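Local coordinates for rhusiopathiae surface protein B (Erysipelothrix rhusiopathiae, PDB 3V10), which is a cell-wall-attached surface adhesin that probably binds collagen, here represented by its two-domain collagen-binding region, at residues 3-8 with 139-144. Residues are numbered along the deposited sequence; the frame is centred on the assembly and turned at random.
Sequences DYTNEA and LGLGSL
The side chain of N6 reaches across to the backbone of G142, whose N lies 3.0 Å from N6 OD1. The hydrogen bond is bent, with 144° at the hydrogen, but it arrives in the carbonyl plane on a lone pair of the amide oxygen. With CG anti to its own carbonyl carbon (chi1 -67°), N6 carries OD1 over to segment 139-144. Deeper in, T5 O faces L141: its nearest neighbour there is L141 CD2 at 3.2 Å, and L141 CA adds a CH...O contact to the same oxygen. The methyl T5 CG2 packs against L141 CD2 at 4.0 Å, the two side chains crossing at about a right angle. A water bridges the loops, donating to T5 O at 2.7 Å and to E7 O while accepting from S143 N, and so joins three backbone groups that do not bond directly. Beside it, the CB of S143 lies against A8.

Both partners are shaped by type I turns, Y4 to E7 and L141 to L144, each closed by its own backbone hydrogen bond. An Asx turn overlaps the start of the first: D3 OD1 accepts from T5 N, above the carboxylate plane, and from T5 OG1 (2.7 Å) on its syn lone pair, fixing the threonine hydroxyl while its methyl faces L141. That hydroxyl also accepts from D52 N, tying the turn to strand 50-54. This direct and water-mediated surface contact joins the N-terminal lead into strand 10-16 to the loop between strands 131-134 and 150-153, while L141 continues inward onto F10, L32 and L53 of strands 10-16, 28-35 and 50-54.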
loop_
_atom_site.group_PDB
_atom_site.type_symbol
_atom_site.label_atom_id
_atom_site.label_comp_id
_atom_site.label_asym_id
_atom_site.label_seq_id
_atom_site.Cartn_x
_atom_site.Cartn_y
_atom_site.Cartn_z
ATOM N N ASP A 3 -4.507 29.551 -11.599
ATOM C CA ASP A 3 -4.630 28.542 -10.554
ATOM C C ASP A 3 -6.104 28.199 -10.344
ATOM O O ASP A 3 -6.902 29.058 -9.956
ATOM C CB ASP A 3 -4.028 29.086 -9.256
ATOM C CG ASP A 3 -4.071 28.087 -8.116
ATOM O OD1 ASP A 3 -4.457 26.920 -8.342
ATOM O OD2 ASP A 3 -3.707 28.478 -6.988
ATOM N N TYR A 4 -6.466 26.944 -10.596
ATOM C CA TYR A 4 -7.854 26.518 -10.428
ATOM C C TYR A 4 -8.174 25.822 -9.111
ATOM O O TYR A 4 -9.271 25.306 -8.939
ATOM C CB TYR A 4 -8.269 25.603 -11.583
ATOM C CG TYR A 4 -8.546 26.342 -12.866
ATOM C CD1 TYR A 4 -7.522 26.629 -13.767
ATOM C CD2 TYR A 4 -9.837 26.780 -13.169
ATOM C CE1 TYR A 4 -7.776 27.333 -14.941
ATOM C CE2 TYR A 4 -10.100 27.488 -14.334
ATOM C CZ TYR A 4 -9.069 27.760 -15.214
ATOM O OH TYR A 4 -9.322 28.475 -16.358
ATOM N N THR A 5 -7.232 25.824 -8.172
ATOM C CA THR A 5 -7.435 25.160 -6.892
ATOM C C THR A 5 -8.757 25.472 -6.188
ATOM O O THR A 5 -9.447 24.569 -5.720
ATOM C CB THR A 5 -6.263 25.466 -5.934
ATOM O OG1 THR A 5 -5.045 24.982 -6.518
ATOM C CG2 THR A 5 -6.474 24.775 -4.585
ATOM N N ASN A 6 -9.123 26.742 -6.111
ATOM C CA ASN A 6 -10.368 27.083 -5.441
ATOM C C ASN A 6 -11.516 27.429 -6.379
ATOM O O ASN A 6 -12.556 27.917 -5.935
ATOM C CB ASN A 6 -10.132 28.208 -4.442
ATOM C CG ASN A 6 -9.265 27.763 -3.283
ATOM O OD1 ASN A 6 -9.646 26.879 -2.507
ATOM N ND2 ASN A 6 -8.090 28.357 -3.163
ATOM N N GLU A 7 -11.322 27.169 -7.670
ATOM C CA GLU A 7 -12.362 27.411 -8.674
ATOM C C GLU A 7 -13.364 26.258 -8.631
ATOM O O GLU A 7 -13.033 25.159 -8.185
ATOM C CB GLU A 7 -11.746 27.491 -10.069
ATOM C CG GLU A 7 -11.005 28.772 -10.349
ATOM C CD GLU A 7 -11.930 29.974 -10.319
ATOM O OE1 GLU A 7 -12.228 30.467 -9.216
ATOM O OE2 GLU A 7 -12.372 30.415 -11.397
ATOM N N ALA A 8 -14.580 26.505 -9.118
ATOM C CA ALA A 8 -15.636 25.495 -9.112
ATOM C C ALA A 8 -15.638 24.601 -10.351
ATOM O O ALA A 8 -16.655 24.486 -11.032
ATOM C CB ALA A 8 -16.994 26.175 -8.964
ATOM N N LEU A 139 -9.417 18.227 0.281
ATOM C CA LEU A 139 -8.119 18.291 -0.398
ATOM C C LEU A 139 -7.676 19.720 -0.690
ATOM O O LEU A 139 -6.849 19.954 -1.573
ATOM C CB LEU A 139 -8.143 17.490 -1.701
ATOM C CG LEU A 139 -8.191 15.967 -1.557
ATOM C CD1 LEU A 139 -8.167 15.317 -2.929
ATOM C CD2 LEU A 139 -7.001 15.499 -0.719
ATOM N N GLY A 140 -8.228 20.674 0.052
ATOM C CA GLY A 140 -7.865 22.064 -0.151
ATOM C C GLY A 140 -8.648 22.758 -1.250
ATOM O O GLY A 140 -8.468 23.950 -1.488
ATOM N N LEU A 141 -9.525 22.023 -1.924
ATOM C CA LEU A 141 -10.335 22.596 -2.995
ATOM C C LEU A 141 -11.557 23.259 -2.354
ATOM O O LEU A 141 -12.547 22.600 -2.023
ATOM C CB LEU A 141 -10.741 21.493 -3.975
ATOM C CG LEU A 141 -9.555 20.654 -4.485
ATOM C CD1 LEU A 141 -10.055 19.476 -5.314
ATOM C CD2 LEU A 141 -8.619 21.526 -5.308
ATOM N N GLY A 142 -11.459 24.575 -2.175
ATOM C CA GLY A 142 -12.506 25.350 -1.529
ATOM C C GLY A 142 -13.943 25.251 -2.007
ATOM O O GLY A 142 -14.864 25.556 -1.246
ATOM N N SER A 143 -14.146 24.839 -3.252
ATOM C CA SER A 143 -15.494 24.725 -3.810
ATOM C C SER A 143 -16.200 23.460 -3.347
ATOM O O SER A 143 -17.421 23.334 -3.473
ATOM C CB SER A 143 -15.429 24.715 -5.336
ATOM O OG SER A 143 -14.769 23.544 -5.793
ATOM N N LEU A 144 -15.431 22.522 -2.806
ATOM C CA LEU A 144 -15.999 21.256 -2.366
ATOM C C LEU A 144 -16.282 21.179 -0.880
ATOM O O LEU A 144 -15.589 21.798 -0.066
ATOM C CB LEU A 144 -15.057 20.108 -2.742
ATOM C CG LEU A 144 -14.667 19.997 -4.215
ATOM C CD1 LEU A 144 -13.668 18.866 -4.385
ATOM C CD2 LEU A 144 -15.911 19.757 -5.069
HETATM O O HOH W 1 -12.154 24.615 -5.499
#